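Local coordinates for protein threonine--tRNA ligase catalytic subunit (Aeropyrum pernix, PDB 3A32) that probably catalyses the ATP-dependent attachment of threonine to tRNA(Thr), but is probably unable to remove mischarged serine because it lacks the editing domain, at residues A60-R65 and M185-E190; Y53-V58 and R191-G196; P452-S455 and Q459-R462; G49-A54 and G330-T335. All coordinates share one frame; numbering follows the deposited sequence.

Interaction 1 of 4, residues A60-R65 and M185-E190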
loop_
_atom_site.group_PDB
_atom_site.type_symbol
_atom_site.label_atom_id
_atom_site.label_comp_id
_atom_site.label_asym_id
_atom_site.label_seq_id
_atom_site.Cartn_x
_atom_site.Cartn_y
_atom_site.Cartn_z
ATOM N N ALA A 60 1.348 -4.860 6.856
ATOM C CA ALA A 60 2.616 -5.225 6.244
ATOM C C ALA A 60 3.778 -5.176 7.243
ATOM O O ALA A 60 4.508 -6.153 7.396
ATOM C CB ALA A 60 2.925 -4.343 4.988
ATOM N N LYS A 61 3.940 -4.049 7.923
ATOM C CA LYS A 61 4.991 -3.890 8.939
ATOM C C LYS A 61 4.846 -4.817 10.132
ATOM O O LYS A 61 5.870 -5.347 10.613
ATOM C CB LYS A 61 5.108 -2.420 9.397
ATOM C CG LYS A 61 5.535 -1.471 8.249
ATOM C CD LYS A 61 5.451 0.010 8.606
ATOM C CE LYS A 61 5.985 0.812 7.437
ATOM N NZ LYS A 61 5.939 2.291 7.658
ATOM N N PHE A 62 3.606 -5.012 10.612
ATOM C CA PHE A 62 3.328 -6.012 11.668
ATOM C C PHE A 62 3.824 -7.405 11.270
ATOM O O PHE A 62 4.518 -8.077 12.042
ATOM C CB PHE A 62 1.845 -6.080 12.043
ATOM C CG PHE A 62 1.517 -7.217 13.019
ATOM C CD1 PHE A 62 2.034 -7.211 14.333
ATOM C CD2 PHE A 62 0.703 -8.282 12.627
ATOM C CE1 PHE A 62 1.753 -8.272 15.227
ATOM C CE2 PHE A 62 0.418 -9.345 13.492
ATOM C CZ PHE A 62 0.932 -9.333 14.814
ATOM N N HIS A 63 3.507 -7.811 10.033
ATOM C CA HIS A 63 3.960 -9.086 9.536
ATOM C C HIS A 63 5.437 -9.178 9.309
ATOM O O HIS A 63 6.052 -10.180 9.676
ATOM C CB HIS A 63 3.136 -9.498 8.331
ATOM C CG HIS A 63 1.760 -9.948 8.721
ATOM N ND1 HIS A 63 0.722 -9.068 8.956
ATOM C CD2 HIS A 63 1.270 -11.183 8.970
ATOM C CE1 HIS A 63 -0.369 -9.750 9.253
ATOM N NE2 HIS A 63 -0.052 -11.031 9.325
ATOM N N ALA A 64 6.035 -8.133 8.760
ATOM C CA ALA A 64 7.500 -8.125 8.619
ATOM C C ALA A 64 8.264 -8.273 9.989
ATOM O O ALA A 64 9.264 -8.998 10.079
ATOM C CB ALA A 64 7.941 -6.938 7.838
ATOM N N ARG A 65 7.755 -7.657 11.054
ATOM C CA ARG A 65 8.335 -7.750 12.393
ATOM C C ARG A 65 8.177 -9.118 13.095
ATOM O O ARG A 65 8.941 -9.445 14.007
ATOM C CB ARG A 65 7.685 -6.667 13.262
ATOM C CG ARG A 65 8.242 -5.306 12.900
ATOM C CD ARG A 65 7.349 -4.161 13.231
ATOM N NE ARG A 65 7.037 -4.045 14.659
ATOM C CZ ARG A 65 7.856 -3.550 15.592
ATOM N NH1 ARG A 65 9.081 -3.125 15.265
ATOM N NH2 ARG A 65 7.426 -3.478 16.862
ATOM N N MET A 185 -3.265 -12.818 15.634
ATOM C CA MET A 185 -4.662 -12.413 15.507
ATOM C C MET A 185 -5.099 -11.579 16.721
ATOM O O MET A 185 -5.719 -10.512 16.575
ATOM C CB MET A 185 -5.544 -13.667 15.310
ATOM C CG MET A 185 -7.070 -13.385 15.220
ATOM S SD MET A 185 -7.787 -13.068 16.860
ATOM C CE MET A 185 -7.209 -14.448 17.882
ATOM N N LYS A 186 -4.748 -12.064 17.913
ATOM C CA LYS A 186 -5.065 -11.374 19.152
ATOM C C LYS A 186 -4.435 -9.962 19.275
ATOM O O LYS A 186 -5.115 -8.991 19.670
ATOM C CB LYS A 186 -4.652 -12.273 20.309
ATOM C CG LYS A 186 -4.824 -11.672 21.693
ATOM C CD LYS A 186 -4.801 -12.778 22.670
ATOM C CE LYS A 186 -5.279 -12.356 24.066
ATOM N NZ LYS A 186 -4.497 -11.197 24.653
ATOM N N LEU A 187 -3.131 -9.861 18.972
ATOM C CA LEU A 187 -2.417 -8.569 18.901
ATOM C C LEU A 187 -3.073 -7.547 17.937
ATOM O O LEU A 187 -3.217 -6.368 18.305
ATOM C CB LEU A 187 -0.943 -8.784 18.495
ATOM C CG LEU A 187 0.040 -9.480 19.457
ATOM C CD1 LEU A 187 1.327 -9.889 18.723
ATOM C CD2 LEU A 187 0.352 -8.596 20.651
ATOM N N VAL A 188 -3.399 -7.969 16.707
ATOM C CA VAL A 188 -4.141 -7.137 15.774
ATOM C C VAL A 188 -5.579 -6.719 16.265
ATOM O O VAL A 188 -5.918 -5.515 16.287
ATOM C CB VAL A 188 -4.183 -7.774 14.376
ATOM C CG1 VAL A 188 -5.154 -7.073 13.489
ATOM C CG2 VAL A 188 -2.805 -7.715 13.719
ATOM N N LEU A 189 -6.397 -7.678 16.708
ATOM C CA LEU A 189 -7.678 -7.310 17.302
ATOM C C LEU A 189 -7.581 -6.298 18.428
ATOM O O LEU A 189 -8.310 -5.302 18.430
ATOM C CB LEU A 189 -8.435 -8.514 17.824
ATOM C CG LEU A 189 -8.978 -9.494 16.790
ATOM C CD1 LEU A 189 -10.029 -10.208 17.534
ATOM C CD2 LEU A 189 -9.555 -8.834 15.577
ATOM N N GLU A 190 -6.686 -6.555 19.379
ATOM C CA GLU A 190 -6.605 -5.763 20.602
ATOM C C GLU A 190 -5.961 -4.413 20.381
ATOM O O GLU A 190 -6.392 -3.408 20.932
ATOM C CB GLU A 190 -5.898 -6.554 21.737
ATOM C CG GLU A 190 -6.752 -7.715 22.234
ATOM C CD GLU A 190 -6.170 -8.466 23.434
ATOM O OE1 GLU A 190 -4.933 -8.496 23.578
ATOM O OE2 GLU A 190 -6.962 -9.040 24.245
#
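Phe62 spans the gap between helix 48-65 and helix 174-191, its ring resting against Leu187 and Val188. CG stands anti to the backbone N (chi1 174°), a torsion that carries the ring away from its own helix and toward the other one. The two neighbours on helix 174-191 take different parts of it. Leu187 meets the edge: its CD1 lies in the plane of the ring, 3.9 Å from Phe62 CE1, and the two side chains run at about a right angle. Val188 comes in obliquely, its CG2 3.6 Å from Phe62 CE2, on the other side of CZ from CE1. The contact is wholly apolar, and within residues 60-65 the ring of His63 presents one face toward Phe62 CE2, which lies 4.3 Å above it, offset to the rim. An alanine in place of Phe62 would strip both methyl groups of their aromatic partner and would probably open a gap between the helices. Leu313 of strand 306-316 and Leu456 of helix 435-457 also pack on Phe62. Farther round helix 174-191, Lys186 NZ meets Glu190 OE1, four residues on, at 2.9 Å in a salt bridge, from the syn side and 35° out of the carboxylate plane. A long helix leading into a short strand, with the second subunit beside it, is consistent with motif 1 of class II aminoacyl-tRNA synthetases; here it packs against a helix lying on the antiparallel catalytic sheet.

Interaction 2 of 4, residues Y53-V58 and R191-G196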
loop_
_atom_site.group_PDB
_atom_site.type_symbol
_atom_site.label_atom_id
_atom_site.label_comp_id
_atom_site.label_asym_id
_atom_site.label_seq_id
_atom_site.Cartn_x
_atom_site.Cartn_y
_atom_site.Cartn_z
ATOM N N TYR A 53 -4.576 2.849 2.882
ATOM C CA TYR A 53 -3.122 2.927 2.930
ATOM C C TYR A 53 -2.595 2.614 4.337
ATOM O O TYR A 53 -1.588 1.950 4.449
ATOM C CB TYR A 53 -2.606 4.273 2.452
ATOM C CG TYR A 53 -2.773 4.488 0.968
ATOM C CD1 TYR A 53 -3.949 5.039 0.465
ATOM C CD2 TYR A 53 -1.766 4.121 0.070
ATOM C CE1 TYR A 53 -4.139 5.224 -0.914
ATOM C CE2 TYR A 53 -1.916 4.338 -1.333
ATOM C CZ TYR A 53 -3.103 4.909 -1.799
ATOM O OH TYR A 53 -3.306 5.143 -3.120
ATOM N N ALA A 54 -3.288 3.092 5.377
ATOM C CA ALA A 54 -2.838 2.881 6.773
ATOM C C ALA A 54 -2.857 1.385 7.121
ATOM O O ALA A 54 -1.935 0.855 7.729
ATOM C CB ALA A 54 -3.711 3.695 7.763
ATOM N N LEU A 55 -3.912 0.721 6.671
ATOM C CA LEU A 55 -4.135 -0.685 6.871
ATOM C C LEU A 55 -3.027 -1.537 6.201
ATOM O O LEU A 55 -2.369 -2.369 6.871
ATOM C CB LEU A 55 -5.540 -0.979 6.322
ATOM C CG LEU A 55 -6.641 -1.680 7.109
ATOM C CD1 LEU A 55 -6.376 -1.778 8.642
ATOM C CD2 LEU A 55 -7.971 -1.075 6.792
ATOM N N ALA A 56 -2.757 -1.277 4.925
ATOM C CA ALA A 56 -1.712 -2.010 4.218
ATOM C C ALA A 56 -0.373 -1.912 4.926
ATOM O O ALA A 56 0.355 -2.904 5.043
ATOM C CB ALA A 56 -1.555 -1.487 2.758
ATOM N N GLU A 57 -0.068 -0.691 5.387
ATOM C CA GLU A 57 1.210 -0.304 5.962
ATOM C C GLU A 57 1.406 -0.910 7.340
ATOM O O GLU A 57 2.466 -1.455 7.635
ATOM C CB GLU A 57 1.264 1.236 6.062
ATOM C CG GLU A 57 2.471 1.685 6.785
ATOM C CD GLU A 57 2.511 3.187 7.164
ATOM O OE1 GLU A 57 1.855 3.988 6.470
ATOM O OE2 GLU A 57 3.262 3.499 8.169
ATOM N N VAL A 58 0.397 -0.759 8.206
ATOM C CA VAL A 58 0.378 -1.390 9.539
ATOM C C VAL A 58 0.425 -2.918 9.464
ATOM O O VAL A 58 1.216 -3.527 10.148
ATOM C CB VAL A 58 -0.888 -0.968 10.398
ATOM C CG1 VAL A 58 -0.965 -1.787 11.707
ATOM C CG2 VAL A 58 -0.859 0.547 10.709
ATOM N N ARG A 191 -4.926 -4.385 19.558
ATOM C CA ARG A 191 -4.098 -3.184 19.451
ATOM C C ARG A 191 -4.469 -2.269 18.335
ATOM O O ARG A 191 -4.338 -1.035 18.492
ATOM C CB ARG A 191 -2.611 -3.547 19.414
ATOM C CG ARG A 191 -2.239 -4.145 20.772
ATOM C CD ARG A 191 -0.818 -4.468 20.937
ATOM N NE ARG A 191 -0.689 -5.177 22.208
ATOM C CZ ARG A 191 0.480 -5.542 22.744
ATOM N NH1 ARG A 191 1.630 -5.273 22.108
ATOM N NH2 ARG A 191 0.482 -6.184 23.910
ATOM N N LEU A 192 -4.936 -2.848 17.223
ATOM C CA LEU A 192 -5.352 -2.047 16.075
ATOM C C LEU A 192 -6.811 -1.711 16.205
ATOM O O LEU A 192 -7.226 -0.553 15.996
ATOM C CB LEU A 192 -5.058 -2.745 14.738
ATOM C CG LEU A 192 -5.452 -2.003 13.470
ATOM C CD1 LEU A 192 -4.741 -0.646 13.356
ATOM C CD2 LEU A 192 -5.147 -2.872 12.267
ATOM N N PHE A 193 -7.596 -2.707 16.582
ATOM C CA PHE A 193 -9.040 -2.521 16.637
ATOM C C PHE A 193 -9.608 -2.268 18.043
ATOM O O PHE A 193 -10.787 -1.925 18.173
ATOM C CB PHE A 193 -9.766 -3.631 15.850
ATOM C CG PHE A 193 -9.512 -3.556 14.343
ATOM C CD1 PHE A 193 -10.071 -2.522 13.578
ATOM C CD2 PHE A 193 -8.673 -4.458 13.709
ATOM C CE1 PHE A 193 -9.847 -2.398 12.161
ATOM C CE2 PHE A 193 -8.441 -4.340 12.317
ATOM C CZ PHE A 193 -9.049 -3.293 11.537
ATOM N N LYS A 194 -8.797 -2.412 19.092
ATOM C CA LYS A 194 -9.319 -2.283 20.482
ATOM C C LYS A 194 -10.466 -3.227 20.825
ATOM O O LYS A 194 -11.429 -2.841 21.524
ATOM C CB LYS A 194 -9.765 -0.838 20.738
ATOM C CG LYS A 194 -8.687 0.192 20.389
ATOM C CD LYS A 194 -7.447 -0.024 21.299
ATOM C CE LYS A 194 -7.848 0.207 22.772
ATOM N NZ LYS A 194 -6.649 0.274 23.640
ATOM N N LEU A 195 -10.387 -4.464 20.329
ATOM C CA LEU A 195 -11.389 -5.479 20.618
ATOM C C LEU A 195 -10.778 -6.489 21.575
ATOM O O LEU A 195 -9.833 -7.174 21.224
ATOM C CB LEU A 195 -11.813 -6.195 19.339
ATOM C CG LEU A 195 -12.593 -5.415 18.260
ATOM C CD1 LEU A 195 -12.685 -6.220 16.982
ATOM C CD2 LEU A 195 -13.958 -5.007 18.737
ATOM N N GLY A 196 -11.302 -6.596 22.771
ATOM C CA GLY A 196 -10.828 -7.575 23.741
ATOM C C GLY A 196 -10.969 -9.031 23.330
ATOM O O GLY A 196 -12.041 -9.494 22.865
#
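Leu192 reaches Leu55 and Val58 because its CG stands anti to the backbone N (chi1 180°), which places CD1 at Val58 and CD2 at Leu55. Leu55 has both torsions off the staggered positions, with chi1 at -127° and a chi2 of 14° that nearly eclipses CD1 with CA; the conformation is either strained or uncertain. The two leucines meet at about a right angle, Leu55 CD1 lying 4.0 Å from Leu192 CD2. The same Leu55 methyl touches the far end of the neighbouring aromatic ring, 4.2 Å from Phe193 CZ, on a slanting approach. One turn along the helix, Val58 CG1 stands 4.3 Å from Leu192 CD1, so the branches of Leu192 are divided between the two helix residues. Within the loop, Leu192 CG lies over one face of the Phe193 ring, 3.9 Å above its plane and toward the rim, and the two side chains thus present a joint apolar surface. Past them the chain turns off sharply at Lys194, whose phi is positive. The carbonyl oxygens of Phe193 and Lys194 are gripped by NH1 and NH2 of Arg328, which probably steadies the turn, while Val453 of helix 435-457 packs on both Val58 and Leu192. With methyl groups and the CZ end of one ring as its whole substance, the contact has no bond to fix its direction; it depends on shape and on the exclusion of water, and the carbonyls of Phe193 and Lys194 find their partner in Arg328.

Interaction 3 of 4, residues P452-S455 and Q459-R462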
loop_
_atom_site.group_PDB
_atom_site.type_symbol
_atom_site.label_atom_id
_atom_site.label_comp_id
_atom_site.label_asym_id
_atom_site.label_seq_id
_atom_site.Cartn_x
_atom_site.Cartn_y
_atom_site.Cartn_z
ATOM N N PRO A 452 -0.648 1.653 20.920
ATOM C CA PRO A 452 -0.837 0.240 20.615
ATOM C C PRO A 452 -0.482 -0.099 19.146
ATOM O O PRO A 452 0.005 -1.202 18.892
ATOM C CB PRO A 452 -2.359 0.018 20.827
ATOM C CG PRO A 452 -2.800 1.119 21.702
ATOM C CD PRO A 452 -1.920 2.304 21.300
ATOM N N VAL A 453 -0.744 0.811 18.201
ATOM C CA VAL A 453 -0.411 0.558 16.807
ATOM C C VAL A 453 1.099 0.599 16.600
ATOM O O VAL A 453 1.619 -0.227 15.851
ATOM C CB VAL A 453 -1.187 1.449 15.789
ATOM C CG1 VAL A 453 -0.538 1.400 14.399
ATOM C CG2 VAL A 453 -2.630 0.977 15.665
ATOM N N ARG A 454 1.810 1.504 17.273
ATOM C CA ARG A 454 3.283 1.438 17.270
ATOM C C ARG A 454 3.881 0.118 17.742
ATOM O O ARG A 454 4.939 -0.273 17.257
ATOM C CB ARG A 454 3.893 2.523 18.141
ATOM C CG ARG A 454 3.827 3.895 17.528
ATOM C CD ARG A 454 4.843 4.829 18.155
ATOM N NE ARG A 454 4.768 4.870 19.618
ATOM C CZ ARG A 454 3.887 5.586 20.330
ATOM N NH1 ARG A 454 2.949 6.333 19.719
ATOM N NH2 ARG A 454 3.966 5.561 21.671
ATOM N N SER A 455 3.252 -0.546 18.702
ATOM C CA SER A 455 3.830 -1.814 19.199
ATOM C C SER A 455 3.632 -2.945 18.185
ATOM O O SER A 455 4.312 -3.937 18.215
ATOM C CB SER A 455 3.311 -2.216 20.595
ATOM O OG SER A 455 1.979 -2.687 20.492
ATOM N N GLN A 459 5.715 1.973 13.617
ATOM C CA GLN A 459 5.371 3.350 13.236
ATOM C C GLN A 459 3.856 3.381 13.172
ATOM O O GLN A 459 3.244 2.460 12.629
ATOM C CB GLN A 459 6.039 3.690 11.857
ATOM C CG GLN A 459 7.581 3.229 11.729
ATOM C CD GLN A 459 8.253 3.543 10.367
ATOM O OE1 GLN A 459 8.019 2.863 9.333
ATOM N NE2 GLN A 459 9.120 4.594 10.374
ATOM N N ALA A 460 3.236 4.386 13.780
ATOM C CA ALA A 460 1.845 4.673 13.441
ATOM C C ALA A 460 1.814 5.544 12.154
ATOM O O ALA A 460 2.573 6.499 12.033
ATOM C CB ALA A 460 1.116 5.359 14.589
ATOM N N PRO A 461 0.973 5.177 11.178
ATOM C CA PRO A 461 0.769 5.971 9.953
ATOM C C PRO A 461 0.120 7.317 10.132
ATOM O O PRO A 461 -0.973 7.412 10.670
ATOM C CB PRO A 461 -0.189 5.113 9.093
ATOM C CG PRO A 461 -0.131 3.765 9.669
ATOM C CD PRO A 461 0.165 3.944 11.171
ATOM N N ARG A 462 0.787 8.340 9.619
ATOM C CA ARG A 462 0.251 9.659 9.534
ATOM C C ARG A 462 0.032 9.933 8.058
ATOM O O ARG A 462 0.981 10.106 7.288
ATOM C CB ARG A 462 1.241 10.718 10.106
ATOM C CG ARG A 462 1.662 10.434 11.566
ATOM C CD ARG A 462 0.614 11.038 12.476
ATOM N NE ARG A 462 0.906 10.803 13.867
ATOM C CZ ARG A 462 1.709 11.549 14.628
ATOM N NH1 ARG A 462 2.351 12.600 14.131
ATOM N NH2 ARG A 462 1.859 11.222 15.916
#
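Val453 makes the apolar half of this contact, its CG1 pressed against Ala460 and Pro461 where the chain folds back just after helix 435-457. CG1 stands anti to the backbone N (chi1 165°) and so faces the returning loop, 4.2 Å from Pro461 CD and 4.3 Å from Ala460 CB; the side chains of Val453 and Pro461 run at about a right angle. Here all three residues are buried. Ser457, at the end of the helix, ties the return with its hydroxyl, which is hydrogen-bonded to the carbonyl oxygens of both Val453 and Gln459. The other half is partly exposed, though it holds one close aliphatic touch. Arg454 lends only its aliphatic part, CG lying 3.8 Å from Ala460 N, before the chain bends at chi3 and takes NH1 back to the carbonyl of Glu447. The side chain of Gln459 starts away from the helix, and its amide serves Lys61 and, in the second subunit, Ala460 and Arg462 of that chain. On the solvent side of the helix, Ser455 OG donates to Pro452 O at 2.9 Å, tilted 30° from the carbonyl plane, and also meets Arg191. The returning loop thus lies with Val453 and Pro461 against Val58 of helix 48-65, beside Leu192 of the loop after helix 174-191, and just ahead of strand 465-466, an outer strand of the C-terminal sheet.

Interaction 4 of 4, residues G49-A54 and G330-T335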
loop_
_atom_site.group_PDB
_atom_site.type_symbol
_atom_site.label_atom_id
_atom_site.label_comp_id
_atom_site.label_asym_id
_atom_site.label_seq_id
_atom_site.Cartn_x
_atom_site.Cartn_y
_atom_site.Cartn_z
ATOM N N GLY A 49 -9.772 6.326 1.762
ATOM C CA GLY A 49 -8.421 6.194 1.128
ATOM C C GLY A 49 -7.316 6.058 2.152
ATOM O O GLY A 49 -6.528 5.092 2.089
ATOM N N PRO A 50 -7.255 7.000 3.123
ATOM C CA PRO A 50 -6.221 6.906 4.153
ATOM C C PRO A 50 -6.333 5.672 5.021
ATOM O O PRO A 50 -5.299 5.105 5.400
ATOM C CB PRO A 50 -6.377 8.224 4.956
ATOM C CG PRO A 50 -7.131 9.149 4.018
ATOM C CD PRO A 50 -8.053 8.240 3.269
ATOM N N ILE A 51 -7.567 5.220 5.275
ATOM C CA ILE A 51 -7.781 3.954 5.964
ATOM C C ILE A 51 -7.126 2.782 5.199
ATOM O O ILE A 51 -6.484 1.947 5.804
ATOM C CB ILE A 51 -9.311 3.628 6.187
ATOM C CG1 ILE A 51 -10.020 4.694 7.010
ATOM C CG2 ILE A 51 -9.501 2.290 6.928
ATOM C CD1 ILE A 51 -11.415 4.279 7.301
ATOM N N ARG A 52 -7.303 2.721 3.878
ATOM C CA ARG A 52 -6.711 1.650 3.075
ATOM C C ARG A 52 -5.183 1.676 3.042
ATOM O O ARG A 52 -4.558 0.642 3.191
ATOM C CB ARG A 52 -7.319 1.620 1.665
ATOM C CG ARG A 52 -8.796 1.050 1.762
ATOM C CD ARG A 52 -9.357 0.775 0.384
ATOM N NE ARG A 52 -8.656 -0.321 -0.286
ATOM C CZ ARG A 52 -8.921 -1.621 -0.081
ATOM N NH1 ARG A 52 -9.873 -1.993 0.770
ATOM N NH2 ARG A 52 -8.257 -2.547 -0.751
ATOM N N TYR A 53 -4.576 2.849 2.882
ATOM C CA TYR A 53 -3.122 2.927 2.930
ATOM C C TYR A 53 -2.595 2.614 4.337
ATOM O O TYR A 53 -1.588 1.950 4.449
ATOM C CB TYR A 53 -2.606 4.273 2.452
ATOM C CG TYR A 53 -2.773 4.488 0.968
ATOM C CD1 TYR A 53 -3.949 5.039 0.465
ATOM C CD2 TYR A 53 -1.766 4.121 0.070
ATOM C CE1 TYR A 53 -4.139 5.224 -0.914
ATOM C CE2 TYR A 53 -1.916 4.338 -1.333
ATOM C CZ TYR A 53 -3.103 4.909 -1.799
ATOM O OH TYR A 53 -3.306 5.143 -3.120
ATOM N N ALA A 54 -3.288 3.092 5.377
ATOM C CA ALA A 54 -2.838 2.881 6.773
ATOM C C ALA A 54 -2.857 1.385 7.121
ATOM O O ALA A 54 -1.935 0.855 7.729
ATOM C CB ALA A 54 -3.711 3.695 7.763
ATOM N N GLY A 330 -19.905 2.864 13.882
ATOM C CA GLY A 330 -19.262 3.868 13.108
ATOM C C GLY A 330 -18.018 4.434 13.779
ATOM O O GLY A 330 -17.422 5.370 13.243
ATOM N N ARG A 331 -17.611 3.852 14.915
ATOM C CA ARG A 331 -16.526 4.420 15.751
ATOM C C ARG A 331 -15.190 3.740 15.524
ATOM O O ARG A 331 -14.959 2.629 15.992
ATOM C CB ARG A 331 -16.886 4.384 17.241
ATOM C CG ARG A 331 -18.135 5.175 17.581
ATOM C CD ARG A 331 -17.983 6.727 17.432
ATOM N NE ARG A 331 -19.236 7.431 17.753
ATOM C CZ ARG A 331 -19.357 8.748 17.896
ATOM N NH1 ARG A 331 -18.313 9.573 17.724
ATOM N NH2 ARG A 331 -20.540 9.250 18.219
ATOM N N MET A 332 -14.332 4.410 14.768
ATOM C CA MET A 332 -13.032 3.877 14.361
ATOM C C MET A 332 -11.967 4.169 15.419
ATOM O O MET A 332 -12.006 5.256 16.067
ATOM C CB MET A 332 -12.575 4.546 13.045
ATOM C CG MET A 332 -13.540 4.345 11.835
ATOM S SD MET A 332 -13.814 2.588 11.508
ATOM C CE MET A 332 -12.188 2.127 10.839
ATOM N N PRO A 333 -10.973 3.252 15.546
ATOM C CA PRO A 333 -9.805 3.556 16.386
ATOM C C PRO A 333 -9.049 4.748 15.789
ATOM O O PRO A 333 -9.077 4.916 14.560
ATOM C CB PRO A 333 -8.930 2.294 16.297
ATOM C CG PRO A 333 -9.540 1.415 15.222
ATOM C CD PRO A 333 -10.880 1.946 14.846
ATOM N N PHE A 334 -8.374 5.542 16.639
ATOM C CA PHE A 334 -7.748 6.782 16.234
ATOM C C PHE A 334 -6.938 6.674 14.931
ATOM O O PHE A 334 -7.037 7.554 14.075
ATOM C CB PHE A 334 -6.884 7.359 17.364
ATOM C CG PHE A 334 -6.169 8.626 17.003
ATOM C CD1 PHE A 334 -6.742 9.866 17.273
ATOM C CD2 PHE A 334 -4.884 8.581 16.468
ATOM C CE1 PHE A 334 -6.061 11.063 16.979
ATOM C CE2 PHE A 334 -4.202 9.757 16.155
ATOM C CZ PHE A 334 -4.794 11.015 16.408
ATOM N N THR A 335 -6.127 5.612 14.802
ATOM C CA THR A 335 -5.210 5.505 13.671
ATOM C C THR A 335 -5.952 5.353 12.305
ATOM O O THR A 335 -5.448 5.760 11.244
ATOM C CB THR A 335 -4.146 4.383 13.907
ATOM O OG1 THR A 335 -3.324 4.729 15.051
ATOM C CG2 THR A 335 -3.211 4.276 12.736
#
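Ile51 and Met332 meet through their terminal methyl groups, Ile51 CD1 lying 4.2 Å from Met332 CE. The isoleucine reaches across with an extended end (chi2 -175°), whereas the methionine is folded at all three of its torsions, which brings CE to Ile51 CD1. One turn further along that helix the small side chain of Ala54 is directed at the chain opposite, its CB standing 4.4 Å from Thr335 O; this is a backbone carbonyl, and the approach is no more than packing. The nearest CA atoms across the contact are those of Ala54 and Thr335, 7.8 Å apart. The next shell positions the loop residues. Met332 is lodged on helix 317-327 against Leu321, Tyr324 and Leu325, and Tyr324 OH is hydrogen-bonded to the carbonyl of Arg331. Thr335 O is satisfied by Arg373 NH2, while its side chain packs on Glu450 and Pro461. At the start of the segment, Gly330 has a positive phi of 83°, at which a side chain would collide with the preceding carbonyl. On the helix, Ile51 also packs on Ile18, and Arg52 is turned elsewhere, to Glu318, to Thr161 and to Glu72 of the second subunit. Residues 330-335 belong to the connection from helix 317-327 of the catalytic core to strand 341-347 of the C-terminal sheet. The contact is sparse, one methyl pair and one methyl against a carbonyl, and probably contributes little hold by itself; the position of the connection probably rests more on the hydrogen bonds and hydrophobic neighbours that fix the loop residues separately.

Starting from the N terminus, helix 48-65 supplies one side of three contacts in turn: 49-54, 53-58 and 60-65. Their partners come in reverse order, so interaction 1 closes the shortest of these three loops, at 185-190, and lies within those of interactions 2 and 4. These two start from overlapping stretches, with Tyr53 and Ala54 shared; interaction 2 closes at 191-196 and interaction 4 much later, at 330-335. Interaction 3 follows as a short local return at the end of helix 435-457. It joins the rest through Lys61 with Gln459, Arg191 with Ser455, and Pro461 against Val58 and Thr335. Together they bind the dimer-interface helix, catalytic core, interdomain connection and C-terminal helix.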